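Local coordinates for protein poly-beta-1,6-N-acetyl-D-glucosamine N-deacetylase (Aggregatibacter actinomycetemcomitans, PDB 4U10) that probably removes N-acetyl groups from poly-beta-1,6-N-acetyl-D-glucosamine by metal-dependent hydrolysis, through the deacetylase domain present here from a longer protein, at residues Val49-Ile54 with Pro203-Trp208; Ser101-Thr106 with Asn147-Val152; Gly233-Asn238 with Asp242-Arg247. One frame throughout, in Å; residues are numbered along the deposited sequence.

Contact 1: residues Val49-Ile54 with Pro203-Trp208; sequences VSWQQI and PRIMVW
Q52 and R204 meet through an amide oxygen that receives two guanidinium nitrogens. NH2 of R204 gives OE1 of Q52 a 2.8 Å hydrogen bond, and NH1 adds a weak one. OE1 lies in the guanidinium plane, yet the donor stands 57° above the amide plane of Q52. The extended R204 chain, straight from CG to NE, carries the group to Q52 of the helix; on the way NE forms a salt bridge with E140 of strand 139-141. The other end of the amide, Q52 NE2, binds D56 one helical turn on.

NE1 of W51 is satisfied by a water 2.9 Å away, which donates in turn to R204 O. Above the five-membered ring sits CD1 of I205, 3.5 Å from the centroid and 4° off the normal, a CH-pi contact; CB of I54 lies over the opposite face, toward its rim. At the helix start, Q53 N donates to S50 OG and S50 N to Q53 OE1.

A capping box thus opens helix 51-58, whose first turn packs through W51 and Q52 on R204 and I205, at strand 205-207, a helix-on-strand layer consistent with the distorted beta/alpha barrel of polysaccharide deacetylases.

Contact 2: residues Ser101-Thr106 with Asn147-Val152; sequences SSWLDT and NLHHGV. With ZN (zinc ion), chain C.
W103 and H149 form an aromatic pair in which the imidazole is also a zinc ligand. The indole brings its far corner over the imidazole: CH2 of W103 lies above one face of the H149 ring, 3.7 Å from ND1, while CZ2 rests near CB of the histidine. With the planes 54° apart and the centroids separated by 5.1 Å, the two rings meet obliquely.

The metal is held at the other end of the ring. NE2 of H149 binds zinc at 2.1 Å, and because CD2 and CE1 of H149 are equally far from the ion, it sits symmetrically in front of the nitrogen. With CG of H149 anti to the backbone N (chi1 -159°), the imidazole points toward the metal, where D75, H144 and a water at 1.9 Å from the zinc are the other ligands. V100 and P209 also touch this side chain, and I112 packs on W103.

A second, looser touch joins S102 to N147. OG of S102 comes within 3.5 Å of CB of N147, but its polar partner is the backbone oxygen of D146, just before that segment. Its neighbour S101 uses OG to bond OD1 of D146, so two serines at the start of the helix grip a residue between the two zinc-binding histidines. T106 OG1 donates to S102 O at 2.7 Å, in the carbonyl plane, tying the chain beyond the helix back onto it.

Short helix 101-104, following strand 95-99, is thus joined through D146 to the loop carrying H144 and H149. The Asp-His-His zinc site they complete with D75 is characteristic of the NodB-type polysaccharide deacetylase domain.

Contact 3: residues Gly233-Asn238 with Asp242-Arg247; sequences GQKIIN and DRYVGR
K235 lies across Y244 in the connection between parallel strands 228-230 and 244-245 of a three-stranded sheet, which passes through strand 238-239 on the way. CB of K235 starts over the phenol end of the ring, 3.9 Å from CZ of Y244. The extended chain, with CG anti to the backbone N (chi1 173°), then runs along the ring toward the tyrosine backbone. CD sits almost exactly over the ring centre, 3.8 Å from the centroid, in a CH-pi contact. CD and then CE of K235 pass Y244 O, at 3.4 and 3.5 Å, and a bend at the last torsion turns NZ to two oxygens. It forms a 2.8 Å salt bridge with OD2 of D242, met from above the carboxylate plane, and a hydrogen bond to Y244 O whose modelled length is doubtfully short. D242 OD2 also accepts from K239 N, so one carboxylate oxygen serves the ammonium and the turn between the segments.

Farther along, the side-chain amide of N238 pairs with the backbone N and O of G246: G246 N donates to OD1 of N238, and ND2 of N238 returns a bond to G246 O at 3.1 Å. ND2 also reaches Y4 O of strand 3-13. A water bridges the loop, donating to I236 O at 2.7 Å and to G246 O.

From the N terminus, the chain first opens contact 1 at 49-54, then opens and closes contact 2 between 101-106 and 147-152, and returns to close contact 1 at 203-208. Contact 2 is therefore nested within the long loop of contact 1. Contact 3 follows in series, with three residues between its segments. Contacts 1 and 3 touch: V207 CG1 lies 3.4 Å from R247 NH2, bringing strand 205-207 against the chain just after strand 244-245; these strands are the outer members of one parallel sheet. Contact 2 lies across the chain's centre from contact 3. R247, whose NE is bonded to A231 O, forms a salt bridge through NH1 with zinc ligand D74, neighbour of D75, which shares a zinc with H149.

Contact 1: residues Val49-Ile54 with Pro203-Trp208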
loop_
_atom_site.group_PDB
_atom_site.type_symbol
_atom_site.label_atom_id
_atom_site.label_comp_id
_atom_site.label_asym_id
_atom_site.label_seq_id
_atom_site.Cartn_x
_atom_site.Cartn_y
_atom_site.Cartn_z
ATOM N N VAL A 49 9.513 3.811 -12.539
ATOM C CA VAL A 49 8.467 4.430 -13.323
ATOM C C VAL A 49 7.248 4.694 -12.433
ATOM O O VAL A 49 7.058 4.066 -11.407
ATOM C CB VAL A 49 8.047 3.523 -14.488
ATOM C CG1 VAL A 49 9.275 3.224 -15.374
ATOM C CG2 VAL A 49 7.387 2.269 -13.945
ATOM N N SER A 50 6.420 5.638 -12.834
ATOM C CA SER A 50 5.216 5.958 -12.094
ATOM C C SER A 50 4.098 5.029 -12.539
ATOM O O SER A 50 4.158 4.399 -13.622
ATOM C CB SER A 50 4.807 7.393 -12.415
ATOM O OG SER A 50 4.453 7.528 -13.799
ATOM N N TRP A 51 3.060 4.940 -11.707
ATOM C CA TRP A 51 1.911 4.180 -12.064
ATOM C C TRP A 51 1.318 4.706 -13.365
ATOM O O TRP A 51 0.849 3.920 -14.202
ATOM C CB TRP A 51 0.887 4.129 -10.919
ATOM C CG TRP A 51 -0.190 3.173 -11.196
ATOM C CD1 TRP A 51 -1.463 3.496 -11.406
ATOM C CD2 TRP A 51 -0.100 1.734 -11.362
ATOM N NE1 TRP A 51 -2.189 2.383 -11.692
ATOM C CE2 TRP A 51 -1.383 1.282 -11.651
ATOM C CE3 TRP A 51 0.931 0.792 -11.261
ATOM C CZ2 TRP A 51 -1.681 -0.069 -11.862
ATOM C CZ3 TRP A 51 0.648 -0.507 -11.502
ATOM C CH2 TRP A 51 -0.663 -0.937 -11.800
ATOM N N GLN A 52 1.300 6.010 -13.523
ATOM C CA GLN A 52 0.785 6.606 -14.777
ATOM C C GLN A 52 1.482 6.033 -16.052
ATOM O O GLN A 52 0.813 5.771 -17.085
ATOM C CB GLN A 52 0.847 8.112 -14.675
ATOM C CG GLN A 52 0.080 8.841 -15.741
ATOM C CD GLN A 52 -1.378 8.455 -15.834
ATOM O OE1 GLN A 52 -2.165 8.733 -14.943
ATOM N NE2 GLN A 52 -1.761 7.937 -16.959
ATOM N N GLN A 53 2.792 5.810 -15.987
ATOM C CA GLN A 53 3.528 5.195 -17.102
ATOM C C GLN A 53 3.096 3.774 -17.354
ATOM O O GLN A 53 3.031 3.329 -18.509
ATOM C CB GLN A 53 5.034 5.210 -16.810
ATOM C CG GLN A 53 5.636 6.599 -16.922
ATOM C CD GLN A 53 7.078 6.587 -16.558
ATOM O OE1 GLN A 53 7.430 6.803 -15.401
ATOM N NE2 GLN A 53 7.913 6.190 -17.503
ATOM N N ILE A 54 2.801 3.042 -16.269
ATOM C CA ILE A 54 2.185 1.724 -16.394
ATOM C C ILE A 54 0.846 1.811 -17.141
ATOM O O ILE A 54 0.574 1.035 -18.052
ATOM C CB ILE A 54 1.919 1.062 -15.010
ATOM C CG1 ILE A 54 3.192 0.934 -14.161
ATOM C CG2 ILE A 54 1.338 -0.299 -15.183
ATOM C CD1 ILE A 54 4.335 0.225 -14.834
ATOM N N PRO A 203 -9.135 6.679 -6.367
ATOM C CA PRO A 203 -8.046 5.762 -6.524
ATOM C C PRO A 203 -8.319 4.689 -7.587
ATOM O O PRO A 203 -9.455 4.232 -7.734
ATOM C CB PRO A 203 -7.967 5.075 -5.118
ATOM C CG PRO A 203 -9.366 5.194 -4.564
ATOM C CD PRO A 203 -9.865 6.498 -5.110
ATOM N N ARG A 204 -7.270 4.177 -8.224
ATOM C CA ARG A 204 -7.444 3.140 -9.225
ATOM C C ARG A 204 -6.594 1.906 -8.930
ATOM O O ARG A 204 -6.404 1.017 -9.772
ATOM C CB ARG A 204 -7.141 3.714 -10.609
ATOM C CG ARG A 204 -5.867 4.466 -10.670
ATOM C CD ARG A 204 -5.631 5.143 -12.044
ATOM N NE ARG A 204 -4.340 5.826 -11.979
ATOM C CZ ARG A 204 -3.811 6.558 -12.939
ATOM N NH1 ARG A 204 -4.483 6.728 -14.070
ATOM N NH2 ARG A 204 -2.604 7.104 -12.754
ATOM N N ILE A 205 -6.142 1.805 -7.695
ATOM C CA ILE A 205 -5.439 0.654 -7.209
ATOM C C ILE A 205 -6.000 0.375 -5.821
ATOM O O ILE A 205 -6.167 1.268 -5.042
ATOM C CB ILE A 205 -3.916 0.932 -7.061
ATOM C CG1 ILE A 205 -3.247 1.337 -8.374
ATOM C CG2 ILE A 205 -3.115 -0.220 -6.453
ATOM C CD1 ILE A 205 -1.924 2.073 -8.133
HETATM N N MSE A 206 -6.232 -0.895 -5.546
HETATM C CA MSE A 206 -6.421 -1.386 -4.153
HETATM C C MSE A 206 -5.178 -2.066 -3.722
HETATM O O MSE A 206 -4.704 -3.036 -4.367
HETATM C CB MSE A 206 -7.686 -2.212 -4.055
HETATM C CG MSE A 206 -7.769 -3.093 -2.786
HETATM SE SE MSE A 206 -7.946 -1.872 -1.251
HETATM C CE MSE A 206 -9.799 -1.481 -1.421
ATOM N N VAL A 207 -4.631 -1.637 -2.579
ATOM C CA VAL A 207 -3.554 -2.380 -1.989
ATOM C C VAL A 207 -4.046 -3.155 -0.795
ATOM O O VAL A 207 -4.565 -2.572 0.169
ATOM C CB VAL A 207 -2.379 -1.451 -1.587
ATOM C CG1 VAL A 207 -1.221 -2.287 -1.062
ATOM C CG2 VAL A 207 -1.924 -0.559 -2.758
ATOM N N TRP A 208 -3.801 -4.468 -0.781
ATOM C CA TRP A 208 -4.436 -5.320 0.255
ATOM C C TRP A 208 -3.651 -5.203 1.529
ATOM O O TRP A 208 -2.398 -5.332 1.494
ATOM C CB TRP A 208 -4.419 -6.781 -0.197
ATOM C CG TRP A 208 -5.116 -7.007 -1.504
ATOM C CD1 TRP A 208 -4.571 -7.530 -2.634
ATOM C CD2 TRP A 208 -6.502 -6.757 -1.798
ATOM N NE1 TRP A 208 -5.524 -7.583 -3.611
ATOM C CE2 TRP A 208 -6.708 -7.108 -3.133
ATOM C CE3 TRP A 208 -7.582 -6.220 -1.072
ATOM C CZ2 TRP A 208 -7.934 -6.958 -3.751
ATOM C CZ3 TRP A 208 -8.759 -6.086 -1.678
ATOM C CH2 TRP A 208 -8.945 -6.453 -3.007
HETATM O O HOH W 1 -4.988 1.630 -12.239
#

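Contact 2: residues Ser101-Thr106 with Asn147-Val152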
loop_
_atom_site.group_PDB
_atom_site.type_symbol
_atom_site.label_atom_id
_atom_site.label_comp_id
_atom_site.label_asym_id
_atom_site.label_seq_id
_atom_site.Cartn_x
_atom_site.Cartn_y
_atom_site.Cartn_z
ATOM N N SER A 101 -7.750 5.142 4.645
ATOM C CA SER A 101 -8.513 6.402 4.668
ATOM C C SER A 101 -9.274 6.764 5.944
ATOM O O SER A 101 -9.404 7.952 6.256
ATOM C CB SER A 101 -9.352 6.524 3.411
ATOM O OG SER A 101 -10.128 5.367 3.119
ATOM N N SER A 102 -9.801 5.790 6.720
ATOM C CA SER A 102 -10.462 6.177 8.009
ATOM C C SER A 102 -9.424 6.703 9.057
ATOM O O SER A 102 -9.760 7.449 10.004
ATOM C CB SER A 102 -11.261 5.013 8.589
ATOM O OG SER A 102 -10.461 4.037 9.170
ATOM N N TRP A 103 -8.170 6.265 8.943
ATOM C CA TRP A 103 -7.107 6.772 9.808
ATOM C C TRP A 103 -6.894 8.263 9.475
ATOM O O TRP A 103 -6.962 9.127 10.352
ATOM C CB TRP A 103 -5.813 5.931 9.679
ATOM C CG TRP A 103 -5.956 4.571 10.136
ATOM C CD1 TRP A 103 -7.059 4.029 10.827
ATOM C CD2 TRP A 103 -5.007 3.511 10.006
ATOM N NE1 TRP A 103 -6.813 2.711 11.096
ATOM C CE2 TRP A 103 -5.572 2.370 10.599
ATOM C CE3 TRP A 103 -3.733 3.407 9.403
ATOM C CZ2 TRP A 103 -4.907 1.161 10.648
ATOM C CZ3 TRP A 103 -3.075 2.192 9.442
ATOM C CH2 TRP A 103 -3.641 1.103 10.072
ATOM N N LEU A 104 -6.741 8.579 8.202
ATOM C CA LEU A 104 -6.593 9.963 7.784
ATOM C C LEU A 104 -7.820 10.818 8.124
ATOM O O LEU A 104 -7.702 11.998 8.418
ATOM C CB LEU A 104 -6.286 10.060 6.312
ATOM C CG LEU A 104 -4.781 9.809 6.004
ATOM C CD1 LEU A 104 -4.180 8.587 6.687
ATOM C CD2 LEU A 104 -4.585 9.726 4.521
ATOM N N ASP A 105 -9.002 10.213 8.036
ATOM C CA ASP A 105 -10.264 10.904 8.323
ATOM C C ASP A 105 -10.565 11.117 9.815
ATOM O O ASP A 105 -11.541 11.764 10.161
ATOM C CB ASP A 105 -11.436 10.134 7.706
ATOM C CG ASP A 105 -11.645 10.421 6.242
ATOM O OD1 ASP A 105 -11.060 11.345 5.695
ATOM O OD2 ASP A 105 -12.416 9.661 5.606
ATOM N N THR A 106 -9.765 10.527 10.689
ATOM C CA THR A 106 -9.879 10.726 12.109
ATOM C C THR A 106 -9.523 12.197 12.423
ATOM O O THR A 106 -8.503 12.697 12.007
ATOM C CB THR A 106 -8.973 9.708 12.874
ATOM O OG1 THR A 106 -9.323 8.364 12.493
ATOM C CG2 THR A 106 -9.117 9.842 14.380
ATOM N N ASN A 147 -11.625 1.170 6.512
ATOM C CA ASN A 147 -11.442 0.686 7.874
ATOM C C ASN A 147 -11.423 -0.860 7.959
ATOM O O ASN A 147 -12.047 -1.460 8.818
ATOM C CB ASN A 147 -12.521 1.274 8.764
ATOM C CG ASN A 147 -12.312 0.937 10.216
ATOM O OD1 ASN A 147 -11.220 0.729 10.621
ATOM N ND2 ASN A 147 -13.356 0.815 10.956
ATOM N N LEU A 148 -10.689 -1.507 7.044
ATOM C CA LEU A 148 -10.496 -2.967 7.065
ATOM C C LEU A 148 -9.013 -3.395 7.174
ATOM O O LEU A 148 -8.608 -4.502 6.733
ATOM C CB LEU A 148 -11.221 -3.594 5.860
ATOM C CG LEU A 148 -12.752 -3.487 5.796
ATOM C CD1 LEU A 148 -13.269 -3.927 4.440
ATOM C CD2 LEU A 148 -13.487 -4.205 6.939
ATOM N N HIS A 149 -8.218 -2.546 7.833
ATOM C CA HIS A 149 -6.827 -2.830 8.083
ATOM C C HIS A 149 -6.737 -3.274 9.521
ATOM O O HIS A 149 -6.039 -2.652 10.331
ATOM C CB HIS A 149 -6.017 -1.587 7.913
ATOM C CG HIS A 149 -4.574 -1.840 7.663
ATOM N ND1 HIS A 149 -3.716 -2.331 8.612
ATOM C CD2 HIS A 149 -3.838 -1.692 6.539
ATOM C CE1 HIS A 149 -2.522 -2.489 8.092
ATOM N NE2 HIS A 149 -2.555 -2.053 6.847
ATOM N N HIS A 150 -7.563 -4.257 9.863
ATOM C CA HIS A 150 -7.639 -4.816 11.250
ATOM C C HIS A 150 -8.129 -6.246 11.124
ATOM O O HIS A 150 -8.505 -6.676 10.017
ATOM C CB HIS A 150 -8.558 -4.004 12.169
ATOM C CG HIS A 150 -9.995 -3.943 11.706
ATOM N ND1 HIS A 150 -10.909 -4.941 11.951
ATOM C CD2 HIS A 150 -10.650 -3.026 10.959
ATOM C CE1 HIS A 150 -12.076 -4.616 11.430
ATOM N NE2 HIS A 150 -11.949 -3.447 10.841
ATOM N N GLY A 151 -8.091 -6.996 12.222
ATOM C CA GLY A 151 -8.737 -8.288 12.302
ATOM C C GLY A 151 -10.211 -8.286 12.659
ATOM O O GLY A 151 -10.749 -7.321 13.215
ATOM N N VAL A 152 -10.863 -9.383 12.305
ATOM C CA VAL A 152 -12.177 -9.745 12.848
ATOM C C VAL A 152 -12.093 -11.127 13.489
ATOM O O VAL A 152 -11.298 -12.008 13.070
ATOM C CB VAL A 152 -13.230 -9.813 11.758
ATOM C CG1 VAL A 152 -13.421 -8.450 11.114
ATOM C CG2 VAL A 152 -12.846 -10.868 10.730
HETATM ZN ZN ZN C . -0.977 -1.947 5.528
HETATM O O HOH W 2 -0.168 -3.475 4.797
#

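Contact 3: residues Gly233-Asn238 with Asp242-Arg247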
loop_
_atom_site.group_PDB
_atom_site.type_symbol
_atom_site.label_atom_id
_atom_site.label_comp_id
_atom_site.label_asym_id
_atom_site.label_seq_id
_atom_site.Cartn_x
_atom_site.Cartn_y
_atom_site.Cartn_z
ATOM N N GLY A 233 4.280 -11.260 -2.426
ATOM C CA GLY A 233 5.172 -12.118 -3.221
ATOM C C GLY A 233 4.560 -13.396 -3.787
ATOM O O GLY A 233 5.278 -14.260 -4.265
ATOM N N GLN A 234 3.244 -13.490 -3.748
ATOM C CA GLN A 234 2.499 -14.576 -4.375
ATOM C C GLN A 234 2.447 -14.526 -5.936
ATOM O O GLN A 234 1.746 -15.337 -6.594
ATOM C CB GLN A 234 1.085 -14.620 -3.744
ATOM C CG GLN A 234 0.299 -13.299 -3.587
ATOM C CD GLN A 234 0.344 -12.696 -2.178
ATOM O OE1 GLN A 234 1.368 -12.165 -1.770
ATOM N NE2 GLN A 234 -0.771 -12.763 -1.443
ATOM N N LYS A 235 3.165 -13.556 -6.513
ATOM C CA LYS A 235 3.310 -13.345 -7.968
ATOM C C LYS A 235 4.507 -12.420 -8.109
ATOM O O LYS A 235 4.655 -11.480 -7.310
ATOM C CB LYS A 235 2.069 -12.667 -8.549
ATOM C CG LYS A 235 2.185 -12.258 -10.009
ATOM C CD LYS A 235 0.826 -11.871 -10.555
ATOM C CE LYS A 235 0.860 -11.761 -12.056
ATOM N NZ LYS A 235 0.475 -10.409 -12.519
ATOM N N ILE A 236 5.396 -12.678 -9.064
ATOM C CA ILE A 236 6.665 -11.934 -9.065
ATOM C C ILE A 236 6.761 -11.006 -10.264
ATOM O O ILE A 236 7.078 -9.816 -10.108
ATOM C CB ILE A 236 7.914 -12.851 -9.015
ATOM C CG1 ILE A 236 7.918 -13.757 -7.757
ATOM C CG2 ILE A 236 9.201 -12.041 -9.139
ATOM C CD1 ILE A 236 7.981 -13.094 -6.390
ATOM N N ILE A 237 6.472 -11.543 -11.448
ATOM C CA ILE A 237 6.499 -10.747 -12.657
ATOM C C ILE A 237 5.088 -10.221 -13.027
ATOM O O ILE A 237 4.066 -10.929 -12.955
ATOM C CB ILE A 237 7.181 -11.502 -13.829
ATOM C CG1 ILE A 237 6.169 -12.304 -14.626
ATOM C CG2 ILE A 237 8.331 -12.380 -13.326
ATOM C CD1 ILE A 237 5.494 -11.474 -15.709
ATOM N N ASN A 238 5.036 -8.957 -13.424
ATOM C CA ASN A 238 3.801 -8.340 -13.772
ATOM C C ASN A 238 3.953 -7.937 -15.224
ATOM O O ASN A 238 5.022 -7.489 -15.595
ATOM C CB ASN A 238 3.594 -7.117 -12.868
ATOM C CG ASN A 238 3.626 -7.468 -11.378
ATOM O OD1 ASN A 238 2.845 -8.280 -10.935
ATOM N ND2 ASN A 238 4.502 -6.845 -10.620
ATOM N N ASP A 242 -1.798 -6.404 -16.577
ATOM C CA ASP A 242 -2.195 -7.292 -15.455
ATOM C C ASP A 242 -3.017 -6.529 -14.431
ATOM O O ASP A 242 -2.707 -5.376 -14.131
ATOM C CB ASP A 242 -0.978 -7.899 -14.766
ATOM C CG ASP A 242 -0.335 -9.009 -15.595
ATOM O OD1 ASP A 242 -0.891 -9.351 -16.663
ATOM O OD2 ASP A 242 0.711 -9.516 -15.183
ATOM N N ARG A 243 -4.081 -7.166 -13.956
ATOM C CA ARG A 243 -4.897 -6.690 -12.854
ATOM C C ARG A 243 -4.251 -7.028 -11.506
ATOM O O ARG A 243 -4.163 -6.182 -10.609
ATOM C CB ARG A 243 -6.272 -7.349 -12.928
ATOM C CG ARG A 243 -7.077 -6.979 -14.173
ATOM C CD ARG A 243 -8.158 -8.062 -14.445
ATOM N NE ARG A 243 -9.334 -7.584 -15.194
ATOM C CZ ARG A 243 -9.332 -7.125 -16.451
ATOM N NH1 ARG A 243 -8.210 -7.043 -17.188
ATOM N NH2 ARG A 243 -10.488 -6.729 -16.977
ATOM N N TYR A 244 -3.776 -8.265 -11.393
ATOM C CA TYR A 244 -3.135 -8.812 -10.159
ATOM C C TYR A 244 -1.657 -8.458 -10.163
ATOM O O TYR A 244 -0.904 -8.980 -10.988
ATOM C CB TYR A 244 -3.319 -10.342 -10.154
ATOM C CG TYR A 244 -2.666 -11.186 -9.065
ATOM C CD1 TYR A 244 -2.098 -10.636 -7.903
ATOM C CD2 TYR A 244 -2.664 -12.557 -9.189
ATOM C CE1 TYR A 244 -1.518 -11.458 -6.946
ATOM C CE2 TYR A 244 -2.113 -13.384 -8.235
ATOM C CZ TYR A 244 -1.543 -12.841 -7.118
ATOM O OH TYR A 244 -1.019 -13.730 -6.198
ATOM N N VAL A 245 -1.238 -7.584 -9.261
ATOM C CA VAL A 245 0.135 -7.093 -9.279
ATOM C C VAL A 245 0.843 -7.635 -8.052
ATOM O O VAL A 245 0.352 -7.462 -6.969
ATOM C CB VAL A 245 0.125 -5.582 -9.197
ATOM C CG1 VAL A 245 1.566 -5.081 -9.065
ATOM C CG2 VAL A 245 -0.574 -4.997 -10.407
ATOM N N GLY A 246 1.931 -8.365 -8.210
ATOM C CA GLY A 246 2.747 -8.816 -7.083
ATOM C C GLY A 246 3.844 -7.867 -6.693
ATOM O O GLY A 246 4.327 -7.045 -7.492
ATOM N N ARG A 247 4.263 -7.972 -5.445
ATOM C CA ARG A 247 5.232 -7.084 -4.895
ATOM C C ARG A 247 6.214 -7.844 -4.022
ATOM O O ARG A 247 5.878 -8.886 -3.407
ATOM C CB ARG A 247 4.515 -5.985 -4.067
ATOM C CG ARG A 247 3.428 -5.166 -4.795
ATOM C CD ARG A 247 3.036 -3.959 -3.934
ATOM N NE ARG A 247 2.384 -4.408 -2.676
ATOM C CZ ARG A 247 2.120 -3.632 -1.627
ATOM N NH1 ARG A 247 2.458 -2.351 -1.623
ATOM N NH2 ARG A 247 1.549 -4.138 -0.533
HETATM O O HOH W 3 6.925 -7.510 -8.626
#